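PDB 2YV3: aspartate-semialdehyde dehydrogenase from Thermus thermophilus, which probably catalyses the NADPH-dependent reductive dephosphorylation of L-aspartyl-4-phosphate to L-aspartate-semialdehyde, a step on the way to lysine, methionine and threonine. Local coordinates for residues 187-195 with 227-235; 1-9 with 25-34. All coordinates share one frame; numbering follows the deposited sequence.

Contact 1: residues 187-195 with 227-235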
ATOM      1  N   LEU A 187       9.073  -0.864 -11.793  1.00 26.60           N
ATOM      2  CA  LEU A 187       8.240  -0.221 -10.777  1.00 21.62           C
ATOM      3  C   LEU A 187       7.412   0.996 -11.186  1.00 20.84           C
ATOM      4  O   LEU A 187       6.532   1.416 -10.439  1.00 24.74           O
ATOM      5  CB  LEU A 187       9.083   0.141  -9.547  1.00 27.69           C
ATOM      6  CG  LEU A 187       8.308   0.744  -8.357  1.00 26.22           C
ATOM      7  CD1 LEU A 187       7.389  -0.296  -7.724  1.00 19.08           C
ATOM      8  CD2 LEU A 187       9.292   1.255  -7.334  1.00 25.18           C
ATOM      9  N   PRO A 188       7.672   1.586 -12.363  1.00 23.99           N
ATOM     10  CA  PRO A 188       6.832   2.749 -12.693  1.00 26.88           C
ATOM     11  C   PRO A 188       5.358   2.366 -12.816  1.00 15.25           C
ATOM     12  O   PRO A 188       5.016   1.445 -13.541  1.00 22.62           O
ATOM     13  CB  PRO A 188       7.434   3.247 -14.004  1.00 16.44           C
ATOM     14  CG  PRO A 188       8.875   2.930 -13.834  1.00 29.42           C
ATOM     15  CD  PRO A 188       8.841   1.524 -13.253  1.00 29.69           C
ATOM     16  N   PHE A 189       4.501   3.070 -12.082  1.00 19.45           N
ATOM     17  CA  PHE A 189       3.060   2.816 -12.079  1.00 13.65           C
ATOM     18  C   PHE A 189       2.719   1.381 -11.729  1.00 12.08           C
ATOM     19  O   PHE A 189       1.976   0.705 -12.431  1.00  8.76           O
ATOM     20  CB  PHE A 189       2.482   3.195 -13.437  1.00 15.01           C
ATOM     21  CG  PHE A 189       2.432   4.667 -13.655  1.00 12.91           C
ATOM     22  CD1 PHE A 189       1.530   5.448 -12.943  1.00 11.50           C
ATOM     23  CD2 PHE A 189       3.317   5.286 -14.519  1.00 14.00           C
ATOM     24  CE1 PHE A 189       1.515   6.828 -13.091  1.00  7.56           C
ATOM     25  CE2 PHE A 189       3.310   6.668 -14.673  1.00 20.48           C
ATOM     26  CZ  PHE A 189       2.406   7.440 -13.957  1.00 20.45           C
ATOM     27  N   ASN A 190       3.244   0.913 -10.615  1.00 12.95           N
ATOM     28  CA  ASN A 190       2.992  -0.461 -10.250  1.00 21.31           C
ATOM     29  C   ASN A 190       3.451  -0.748  -8.831  1.00 30.60           C
ATOM     30  O   ASN A 190       4.129   0.072  -8.213  1.00 38.43           O
ATOM     31  CB  ASN A 190       3.744  -1.349 -11.233  1.00 20.74           C
ATOM     32  CG  ASN A 190       3.592  -2.811 -10.930  1.00 28.89           C
ATOM     33  OD1 ASN A 190       2.485  -3.298 -10.732  1.00 22.40           O
ATOM     34  ND2 ASN A 190       4.710  -3.531 -10.903  1.00 34.10           N
ATOM     35  N   VAL A 191       3.083  -1.898  -8.290  1.00 19.68           N
ATOM     36  CA  VAL A 191       3.560  -2.208  -6.960  1.00 20.29           C
ATOM     37  C   VAL A 191       4.071  -3.636  -6.988  1.00 20.28           C
ATOM     38  O   VAL A 191       3.519  -4.479  -7.695  1.00 23.44           O
ATOM     39  CB  VAL A 191       2.450  -1.981  -5.875  1.00 22.32           C
ATOM     40  CG1 VAL A 191       2.050  -0.520  -5.875  1.00  1.00           C
ATOM     41  CG2 VAL A 191       1.232  -2.887  -6.113  1.00 20.27           C
ATOM     42  N   ILE A 192       5.137  -3.894  -6.236  1.00 15.76           N
ATOM     43  CA  ILE A 192       5.779  -5.213  -6.197  1.00  9.57           C
ATOM     44  C   ILE A 192       5.618  -5.784  -4.805  1.00 12.38           C
ATOM     45  O   ILE A 192       6.287  -5.339  -3.888  1.00 20.76           O
ATOM     46  CB  ILE A 192       7.311  -5.089  -6.489  1.00  7.21           C
ATOM     47  CG1 ILE A 192       7.544  -4.222  -7.719  1.00  2.71           C
ATOM     48  CG2 ILE A 192       7.918  -6.443  -6.786  1.00 10.28           C
ATOM     49  CD1 ILE A 192       8.821  -3.502  -7.684  1.00 10.67           C
ATOM     50  N   PRO A 193       4.730  -6.776  -4.620  1.00 19.06           N
ATOM     51  CA  PRO A 193       4.561  -7.348  -3.279  1.00 17.48           C
ATOM     52  C   PRO A 193       5.788  -8.216  -2.974  1.00 21.82           C
ATOM     53  O   PRO A 193       5.692  -9.356  -2.541  1.00 11.80           O
ATOM     54  CB  PRO A 193       3.279  -8.152  -3.425  1.00  9.31           C
ATOM     55  CG  PRO A 193       3.385  -8.645  -4.823  1.00 14.71           C
ATOM     56  CD  PRO A 193       3.845  -7.447  -5.587  1.00  9.73           C
ATOM     57  N   HIS A 194       6.953  -7.638  -3.205  1.00 21.13           N
ATOM     58  CA  HIS A 194       8.189  -8.349  -3.004  1.00 29.12           C
ATOM     59  C   HIS A 194       9.327  -7.388  -2.665  1.00 30.82           C
ATOM     60  O   HIS A 194       9.818  -6.669  -3.522  1.00 37.28           O
ATOM     61  CB  HIS A 194       8.492  -9.131  -4.287  1.00 32.54           C
ATOM     62  CG  HIS A 194       9.719  -9.987  -4.216  1.00 30.21           C
ATOM     63  ND1 HIS A 194      10.094 -10.823  -5.246  1.00 32.31           N
ATOM     64  CD2 HIS A 194      10.675 -10.109  -3.265  1.00 21.41           C
ATOM     65  CE1 HIS A 194      11.230 -11.420  -4.933  1.00 34.51           C
ATOM     66  NE2 HIS A 194      11.603 -11.004  -3.736  1.00 26.97           N
ATOM     67  N   ILE A 195       9.745  -7.352  -1.408  1.00 35.05           N
ATOM     68  CA  ILE A 195      10.842  -6.465  -1.066  1.00 36.45           C
ATOM     69  C   ILE A 195      12.149  -7.225  -0.953  1.00 35.88           C
ATOM     70  O   ILE A 195      13.090  -6.924  -1.684  1.00 31.13           O
ATOM     71  CB  ILE A 195      10.574  -5.673   0.235  1.00 45.73           C
ATOM     72  CG1 ILE A 195       9.520  -4.585  -0.028  1.00 33.57           C
ATOM     73  CG2 ILE A 195      11.878  -5.033   0.742  1.00 46.40           C
ATOM     74  CD1 ILE A 195       9.941  -3.525  -1.044  1.00 22.72           C
ATOM     75  N   ALA A 227       3.268  -8.969   8.562  1.00 24.47           N
ATOM     76  CA  ALA A 227       3.549  -7.791   7.734  1.00 26.52           C
ATOM     77  C   ALA A 227       3.759  -8.145   6.268  1.00 21.42           C
ATOM     78  O   ALA A 227       4.356  -9.177   5.956  1.00 20.27           O
ATOM     79  CB  ALA A 227       4.782  -7.066   8.265  1.00 18.45           C
ATOM     80  N   THR A 228       3.260  -7.290   5.376  1.00 16.20           N
ATOM     81  CA  THR A 228       3.413  -7.489   3.937  1.00 18.28           C
ATOM     82  C   THR A 228       4.198  -6.310   3.401  1.00 18.11           C
ATOM     83  O   THR A 228       3.659  -5.214   3.309  1.00 17.48           O
ATOM     84  CB  THR A 228       2.064  -7.494   3.167  1.00 26.62           C
ATOM     85  OG1 THR A 228       1.203  -8.506   3.688  1.00 18.03           O
ATOM     86  CG2 THR A 228       2.313  -7.761   1.654  1.00 31.51           C
ATOM     87  N   ALA A 229       5.454  -6.528   3.036  1.00  8.14           N
ATOM     88  CA  ALA A 229       6.275  -5.454   2.512  1.00 17.24           C
ATOM     89  C   ALA A 229       5.969  -5.226   1.041  1.00 17.07           C
ATOM     90  O   ALA A 229       6.126  -6.132   0.222  1.00 26.42           O
ATOM     91  CB  ALA A 229       7.770  -5.786   2.697  1.00 13.51           C
ATOM     92  N   VAL A 230       5.517  -4.028   0.691  1.00 17.24           N
ATOM     93  CA  VAL A 230       5.241  -3.759  -0.712  1.00 17.86           C
ATOM     94  C   VAL A 230       5.981  -2.523  -1.180  1.00 20.33           C
ATOM     95  O   VAL A 230       6.019  -1.513  -0.484  1.00 25.95           O
ATOM     96  CB  VAL A 230       3.749  -3.619  -0.982  1.00  7.84           C
ATOM     97  CG1 VAL A 230       3.512  -3.494  -2.502  1.00 18.28           C
ATOM     98  CG2 VAL A 230       3.014  -4.830  -0.411  1.00 12.15           C
ATOM     99  N   ARG A 231       6.600  -2.645  -2.350  1.00 14.57           N
ATOM    100  CA  ARG A 231       7.393  -1.589  -2.968  1.00 22.25           C
ATOM    101  C   ARG A 231       6.419  -0.746  -3.791  1.00 22.00           C
ATOM    102  O   ARG A 231       5.509  -1.302  -4.390  1.00 32.27           O
ATOM    103  CB  ARG A 231       8.459  -2.242  -3.874  1.00 23.78           C
ATOM    104  CG  ARG A 231       9.410  -1.303  -4.620  1.00 20.84           C
ATOM    105  CD  ARG A 231      10.435  -0.625  -3.704  1.00 23.43           C
ATOM    106  NE  ARG A 231      11.616  -1.425  -3.392  1.00  9.80           N
ATOM    107  CZ  ARG A 231      12.237  -1.374  -2.211  1.00 21.62           C
ATOM    108  NH1 ARG A 231      11.766  -0.577  -1.260  1.00 12.15           N
ATOM    109  NH2 ARG A 231      13.332  -2.090  -1.970  1.00  8.50           N
ATOM    110  N   VAL A 232       6.585   0.575  -3.822  1.00 17.35           N
ATOM    111  CA  VAL A 232       5.674   1.417  -4.605  1.00 18.09           C
ATOM    112  C   VAL A 232       6.392   2.601  -5.224  1.00 15.91           C
ATOM    113  O   VAL A 232       7.498   2.942  -4.829  1.00 18.13           O
ATOM    114  CB  VAL A 232       4.505   1.954  -3.761  1.00 23.26           C
ATOM    115  CG1 VAL A 232       3.804   0.798  -3.051  1.00 26.11           C
ATOM    116  CG2 VAL A 232       5.014   3.008  -2.763  1.00 15.46           C
ATOM    117  N   PRO A 233       5.759   3.253  -6.202  1.00 14.46           N
ATOM    118  CA  PRO A 233       6.384   4.402  -6.865  1.00 18.53           C
ATOM    119  C   PRO A 233       6.498   5.661  -6.020  1.00 19.56           C
ATOM    120  O   PRO A 233       5.708   6.592  -6.145  1.00 21.18           O
ATOM    121  CB  PRO A 233       5.511   4.604  -8.107  1.00  8.32           C
ATOM    122  CG  PRO A 233       4.928   3.267  -8.332  1.00 12.85           C
ATOM    123  CD  PRO A 233       4.562   2.836  -6.937  1.00 10.85           C
ATOM    124  N   THR A 234       7.502   5.680  -5.158  1.00 23.78           N
ATOM    125  CA  THR A 234       7.749   6.821  -4.305  1.00 14.63           C
ATOM    126  C   THR A 234       9.250   6.985  -4.109  1.00  9.31           C
ATOM    127  O   THR A 234       9.979   6.014  -4.011  1.00 19.62           O
ATOM    128  CB  THR A 234       7.016   6.652  -2.976  1.00  1.00           C
ATOM    129  OG1 THR A 234       5.623   6.506  -3.248  1.00 13.83           O
ATOM    130  CG2 THR A 234       7.167   7.878  -2.121  1.00 15.73           C
ATOM    131  N   LEU A 235       9.709   8.228  -4.096  1.00 19.13           N
ATOM    132  CA  LEU A 235      11.119   8.518  -3.937  1.00 17.93           C
ATOM    133  C   LEU A 235      11.712   8.006  -2.636  1.00 21.81           C
ATOM    134  O   LEU A 235      12.234   6.907  -2.592  1.00 21.84           O
ATOM    135  CB  LEU A 235      11.381  10.027  -4.025  1.00 25.76           C
ATOM    136  CG  LEU A 235      11.441  10.755  -5.365  1.00 19.44           C
ATOM    137  CD1 LEU A 235      12.215   9.886  -6.354  1.00 35.47           C
ATOM    138  CD2 LEU A 235      10.064  11.057  -5.873  1.00 28.17           C
TER

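Contact 2: residues 1-9 with 25-34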
ATOM      1  N   MET A   1      36.414  14.500  18.879  1.00 43.07           N
ATOM      2  CA  MET A   1      35.786  13.175  18.593  1.00 39.12           C
ATOM      3  C   MET A   1      35.967  12.797  17.113  1.00 41.51           C
ATOM      4  O   MET A   1      35.163  13.181  16.245  1.00 36.48           O
ATOM      5  CB  MET A   1      34.294  13.219  18.949  1.00 39.89           C
ATOM      6  CG  MET A   1      33.574  11.865  18.881  1.00 45.02           C
ATOM      7  SD  MET A   1      34.414  10.581  19.846  1.00 55.82           S
ATOM      8  CE  MET A   1      33.995  11.056  21.568  1.00 59.04           C
ATOM      9  N   ARG A   2      37.035  12.052  16.830  1.00 29.48           N
ATOM     10  CA  ARG A   2      37.306  11.623  15.473  1.00 32.02           C
ATOM     11  C   ARG A   2      36.190  10.671  15.080  1.00 38.45           C
ATOM     12  O   ARG A   2      35.859   9.734  15.819  1.00 35.31           O
ATOM     13  CB  ARG A   2      38.664  10.934  15.391  1.00 35.89           C
ATOM     14  CG  ARG A   2      39.788  11.716  16.094  1.00 42.59           C
ATOM     15  CD  ARG A   2      39.795  11.416  17.589  1.00 43.68           C
ATOM     16  NE  ARG A   2      40.130  10.016  17.830  1.00 45.13           N
ATOM     17  CZ  ARG A   2      41.368   9.527  17.781  1.00 51.98           C
ATOM     18  NH1 ARG A   2      42.390  10.337  17.513  1.00 48.91           N
ATOM     19  NH2 ARG A   2      41.585   8.228  17.979  1.00 31.56           N
ATOM     20  N   VAL A   3      35.601  10.927  13.916  1.00 28.40           N
ATOM     21  CA  VAL A   3      34.508  10.117  13.430  1.00 22.20           C
ATOM     22  C   VAL A   3      34.733   9.722  11.987  1.00 23.15           C
ATOM     23  O   VAL A   3      35.153  10.538  11.174  1.00 24.20           O
ATOM     24  CB  VAL A   3      33.200  10.892  13.531  1.00 31.65           C
ATOM     25  CG1 VAL A   3      32.991  11.349  14.962  1.00 37.48           C
ATOM     26  CG2 VAL A   3      33.241  12.101  12.609  1.00 36.12           C
ATOM     27  N   ALA A   4      34.446   8.463  11.674  1.00 27.39           N
ATOM     28  CA  ALA A   4      34.607   7.951  10.320  1.00 24.98           C
ATOM     29  C   ALA A   4      33.253   7.664   9.699  1.00 30.87           C
ATOM     30  O   ALA A   4      32.289   7.326  10.390  1.00 35.71           O
ATOM     31  CB  ALA A   4      35.423   6.686  10.336  1.00 20.06           C
ATOM     32  N   VAL A   5      33.176   7.787   8.384  1.00 30.16           N
ATOM     33  CA  VAL A   5      31.935   7.496   7.716  1.00 24.04           C
ATOM     34  C   VAL A   5      32.159   6.460   6.637  1.00 28.76           C
ATOM     35  O   VAL A   5      32.356   6.784   5.464  1.00 29.01           O
ATOM     36  CB  VAL A   5      31.329   8.733   7.095  1.00 35.48           C
ATOM     37  CG1 VAL A   5      29.875   8.420   6.676  1.00 26.83           C
ATOM     38  CG2 VAL A   5      31.411   9.905   8.091  1.00 25.43           C
ATOM     39  N   VAL A   6      32.136   5.202   7.056  1.00 27.35           N
ATOM     40  CA  VAL A   6      32.333   4.091   6.151  1.00 27.44           C
ATOM     41  C   VAL A   6      31.106   4.075   5.244  1.00 33.80           C
ATOM     42  O   VAL A   6      29.978   4.045   5.735  1.00 24.78           O
ATOM     43  CB  VAL A   6      32.445   2.760   6.950  1.00 26.89           C
ATOM     44  CG1 VAL A   6      32.842   1.621   6.035  1.00 27.06           C
ATOM     45  CG2 VAL A   6      33.465   2.910   8.064  1.00 13.47           C
ATOM     46  N   GLY A   7      31.333   4.133   3.930  1.00 31.03           N
ATOM     47  CA  GLY A   7      30.237   4.118   2.975  1.00 24.63           C
ATOM     48  C   GLY A   7      29.903   5.445   2.304  1.00 31.55           C
ATOM     49  O   GLY A   7      29.116   5.482   1.364  1.00 34.66           O
ATOM     50  N   ALA A   8      30.498   6.532   2.784  1.00 34.73           N
ATOM     51  CA  ALA A   8      30.265   7.878   2.243  1.00 33.97           C
ATOM     52  C   ALA A   8      29.254   8.050   1.111  1.00 27.32           C
ATOM     53  O   ALA A   8      28.097   8.380   1.337  1.00 34.89           O
ATOM     54  CB  ALA A   8      31.596   8.500   1.817  1.00 33.95           C
ATOM     55  N   THR A   9      29.720   7.824  -0.109  1.00 32.67           N
ATOM     56  CA  THR A   9      28.950   7.988  -1.351  1.00 27.19           C
ATOM     57  C   THR A   9      27.558   7.359  -1.548  1.00 25.91           C
ATOM     58  O   THR A   9      26.951   7.497  -2.617  1.00 25.92           O
ATOM     59  CB  THR A   9      29.833   7.581  -2.527  1.00 22.73           C
ATOM     60  OG1 THR A   9      29.958   6.159  -2.569  1.00 18.30           O
ATOM     61  CG2 THR A   9      31.227   8.175  -2.349  1.00 27.55           C
ATOM     62  N   PHE A  25      26.672  18.144  14.903  1.00 21.33           N
ATOM     63  CA  PHE A  25      27.423  17.113  15.615  1.00 27.06           C
ATOM     64  C   PHE A  25      28.863  17.580  15.753  1.00 26.03           C
ATOM     65  O   PHE A  25      29.565  17.780  14.767  1.00 28.94           O
ATOM     66  CB  PHE A  25      27.371  15.769  14.886  1.00 27.99           C
ATOM     67  CG  PHE A  25      27.743  14.599  15.764  1.00 37.34           C
ATOM     68  CD1 PHE A  25      29.072  14.217  15.920  1.00 43.76           C
ATOM     69  CD2 PHE A  25      26.760  13.917  16.494  1.00 30.78           C
ATOM     70  CE1 PHE A  25      29.419  13.168  16.799  1.00 41.01           C
ATOM     71  CE2 PHE A  25      27.095  12.875  17.368  1.00 20.81           C
ATOM     72  CZ  PHE A  25      28.419  12.502  17.522  1.00 27.44           C
ATOM     73  N   PRO A  26      29.316  17.747  17.000  1.00 33.24           N
ATOM     74  CA  PRO A  26      30.654  18.197  17.379  1.00 33.24           C
ATOM     75  C   PRO A  26      31.747  17.193  17.113  1.00 31.95           C
ATOM     76  O   PRO A  26      32.083  16.402  17.983  1.00 36.09           O
ATOM     77  CB  PRO A  26      30.508  18.464  18.870  1.00 32.97           C
ATOM     78  CG  PRO A  26      29.652  17.302  19.291  1.00 40.64           C
ATOM     79  CD  PRO A  26      28.579  17.279  18.191  1.00 42.34           C
ATOM     80  N   LEU A  27      32.289  17.199  15.907  1.00 37.37           N
ATOM     81  CA  LEU A  27      33.383  16.293  15.619  1.00 38.05           C
ATOM     82  C   LEU A  27      34.683  17.034  15.939  1.00 36.62           C
ATOM     83  O   LEU A  27      34.660  18.098  16.568  1.00 28.50           O
ATOM     84  CB  LEU A  27      33.367  15.822  14.148  1.00 44.75           C
ATOM     85  CG  LEU A  27      32.968  16.693  12.948  1.00 31.93           C
ATOM     86  CD1 LEU A  27      31.490  16.546  12.650  1.00 24.70           C
ATOM     87  CD2 LEU A  27      33.359  18.132  13.220  1.00 41.19           C
ATOM     88  N   SER A  28      35.803  16.449  15.525  1.00 33.29           N
ATOM     89  CA  SER A  28      37.144  17.011  15.733  1.00 33.17           C
ATOM     90  C   SER A  28      37.803  16.700  14.415  1.00 33.31           C
ATOM     91  O   SER A  28      38.525  17.512  13.834  1.00 31.14           O
ATOM     92  CB  SER A  28      37.872  16.276  16.884  1.00 39.88           C
ATOM     93  OG  SER A  28      39.292  16.280  16.768  1.00 22.73           O
ATOM     94  N   GLU A  29      37.501  15.495  13.957  1.00 22.67           N
ATOM     95  CA  GLU A  29      38.007  14.962  12.721  1.00 30.81           C
ATOM     96  C   GLU A  29      36.833  14.791  11.780  1.00 37.38           C
ATOM     97  O   GLU A  29      35.687  15.020  12.149  1.00 46.79           O
ATOM     98  CB  GLU A  29      38.679  13.611  12.978  1.00 46.02           C
ATOM     99  CG  GLU A  29      38.954  12.786  11.727  1.00 59.46           C
ATOM    100  CD  GLU A  29      39.882  13.501  10.750  1.00 67.18           C
ATOM    101  OE1 GLU A  29      41.016  13.831  11.162  1.00 71.92           O
ATOM    102  OE2 GLU A  29      39.489  13.728   9.577  1.00 60.59           O
ATOM    103  N   LEU A  30      37.133  14.354  10.569  1.00 37.88           N
ATOM    104  CA  LEU A  30      36.142  14.164   9.535  1.00 28.75           C
ATOM    105  C   LEU A  30      36.717  13.128   8.566  1.00 26.40           C
ATOM    106  O   LEU A  30      37.539  13.469   7.717  1.00 28.10           O
ATOM    107  CB  LEU A  30      35.929  15.501   8.817  1.00 36.16           C
ATOM    108  CG  LEU A  30      37.132  16.130   8.074  1.00 34.65           C
ATOM    109  CD1 LEU A  30      36.674  17.388   7.378  1.00 42.02           C
ATOM    110  CD2 LEU A  30      38.286  16.450   9.028  1.00 28.55           C
ATOM    111  N   ARG A  31      36.295  11.870   8.693  1.00 23.00           N
ATOM    112  CA  ARG A  31      36.795  10.811   7.816  1.00 29.05           C
ATOM    113  C   ARG A  31      35.728  10.037   7.035  1.00 31.29           C
ATOM    114  O   ARG A  31      34.861   9.383   7.612  1.00 29.88           O
ATOM    115  CB  ARG A  31      37.649   9.831   8.623  1.00 35.70           C
ATOM    116  CG  ARG A  31      38.949  10.422   9.132  1.00 20.77           C
ATOM    117  CD  ARG A  31      39.679   9.431   9.996  1.00 28.86           C
ATOM    118  NE  ARG A  31      41.031   9.873  10.304  1.00 31.46           N
ATOM    119  CZ  ARG A  31      42.056   9.795   9.464  1.00 38.50           C
ATOM    120  NH1 ARG A  31      41.897   9.285   8.250  1.00 39.56           N
ATOM    121  NH2 ARG A  31      43.250  10.233   9.839  1.00 55.15           N
ATOM    122  N   LEU A  32      35.817  10.123   5.712  1.00 27.62           N
ATOM    123  CA  LEU A  32      34.896   9.448   4.816  1.00 18.47           C
ATOM    124  C   LEU A  32      35.568   8.238   4.193  1.00 28.55           C
ATOM    125  O   LEU A  32      36.662   8.338   3.647  1.00 34.58           O
ATOM    126  CB  LEU A  32      34.458  10.405   3.727  1.00 16.07           C
ATOM    127  CG  LEU A  32      33.837  11.701   4.243  1.00 22.86           C
ATOM    128  CD1 LEU A  32      33.044  12.330   3.074  1.00 10.24           C
ATOM    129  CD2 LEU A  32      32.934  11.423   5.476  1.00  2.62           C
ATOM    130  N   TYR A  33      34.907   7.092   4.266  1.00 32.39           N
ATOM    131  CA  TYR A  33      35.464   5.861   3.726  1.00 34.59           C
ATOM    132  C   TYR A  33      34.512   5.090   2.803  1.00 39.13           C
ATOM    133  O   TYR A  33      33.331   4.908   3.105  1.00 38.96           O
ATOM    134  CB  TYR A  33      35.896   4.953   4.884  1.00 31.64           C
ATOM    135  CG  TYR A  33      37.171   5.374   5.573  1.00 29.44           C
ATOM    136  CD1 TYR A  33      38.417   5.200   4.947  1.00 37.33           C
ATOM    137  CD2 TYR A  33      37.146   5.942   6.844  1.00 27.71           C
ATOM    138  CE1 TYR A  33      39.593   5.576   5.569  1.00 12.32           C
ATOM    139  CE2 TYR A  33      38.322   6.323   7.476  1.00 21.34           C
ATOM    140  CZ  TYR A  33      39.541   6.135   6.829  1.00 24.87           C
ATOM    141  OH  TYR A  33      40.711   6.515   7.443  1.00 38.62           O
ATOM    142  N   ALA A  34      35.042   4.624   1.679  1.00 43.07           N
ATOM    143  CA  ALA A  34      34.263   3.854   0.718  1.00 44.81           C
ATOM    144  C   ALA A  34      35.123   2.697   0.244  1.00 45.18           C
ATOM    145  O   ALA A  34      36.339   2.703   0.431  1.00 47.13           O
ATOM    146  CB  ALA A  34      33.864   4.731  -0.470  1.00 36.76           C
TER

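Contact 1: residues 187-195 with 227-235
Leu187 reaches across to 227-235 with both methyls: CD2 lies 3.7 Å from Arg231 CG, and CD1 rests over the same methylene. Its side chain crosses that of Arg231 at about a right angle. The carbonyl oxygens of Leu187 and Asn190 both approach the ring of Pro233, Asn190 O coming 3.1 Å from Pro233 CD. At Val191 the CG1 methyl runs alongside Val232, 3.6 Å from its CG1, while CB meets Val230 CG1. Ile192 makes the single antiparallel bridge, a hydrogen-bonded pair with Arg231: Ile192 N donates to Arg231 O at 3.2 Å, and Arg231 N returns a nearly straight bond to Ile192 O (178° at the hydrogen). The two side chains lie side by side, Ile192 CD1 against Arg231 CG. Past Pro193, His194 turns to Tyr276 of the second subunit. Ile195 then comes back, its CG1 against Ala229 CB at 3.5 Å. Its CD1 lies over one face of the Arg231 guanidinium, 3.3 Å above the plane over its centre. Arg231 presents that face because its chain, after leaving with CG opposite the backbone N (chi1 -180°), bends at both chi2 and chi3. With an alanine at Arg231 the guanidinium and its methylenes are gone, which would probably leave Leu187 CD2 and Ile192 CD1 without the CG they pack on, and Ile195 CD1 without its flat partner. Arg231 is a predicted substrate-binding residue, and Ile195 also touches Gln152, predicted likewise, so this loop pairing beyond strand 224-228 probably forms part of the substrate-site wall in the dimerisation domain.

Contact 2: residues 1-9 with 25-34
Tyr33 meets Ala4 with the edge of its ring: Ala4 CB lies in the ring plane, 4.0 Å from Tyr33 CD2. Phe25, at the other end, has Pro26 CD over one face, offset toward the rim, while Val3 CG1 approaches its ring obliquely and Trp327 meets it nearly at right angles. Between these rings strands 3-6 and 31-34 run parallel, their axes 23° apart, as the first beta-alpha-beta unit of a Rossmann fold. Arg31 N donates to Val3 O at 3.0 Å, and Tyr33 N to Val5 O at 2.8 Å. The bonds from Val5 N to Arg31 O and from Gly7 N to Tyr33 O continue the pattern, though both are modelled too short for their lengths to be trusted. Val5 O takes a second donor, Ala8 N, on the opposite face of its plane from Tyr33 N; this closes the type II turn Val5 to Ala8, with Gly7 at its third position. Just after the turn comes Thr9, the first of the residues predicted to bind NADP(+). On the other sheet face from Ala4 and Tyr33, Val5 and Leu32 point the same way, CG2 to CD2. Leu32 gets there with CG opposite its carbonyl carbon (chi1 -56°), and its CB also meets Ala8 CB at 3.9 Å. Just before the strands Arg2 and Glu29 touch through their methylenes, CB to CB 3.6 Å, yet their charged ends part: Arg2 pairs with Asp63, and Glu29 OE2 accepts Leu30 N from above the carboxylate plane. Arg2 and Glu29 thus add only aliphatic packing to each other, and main-chain bonds set the register.

The two contacts belong to different parts of the enzyme. Contact 2 lies in the NAD-binding domain and is completed first along the chain; contact 1 follows in the dimerisation domain. Their centres are about 33 Å apart and sit on opposite sides of the chain's centre, and even their nearest atoms stay about 15 Å apart. What relates them is the predicted reaction: residues 1-9 end at Thr9, predicted to contact NADP(+), whereas 227-235 supplies Arg231, expected to bind substrate. The side chain of Arg231 also comes within about 4 Å of Gly156, itself a predicted NADP(+) contact. Contact 1 borders the second subunit, while contact 2 touches no other chain of the dimer.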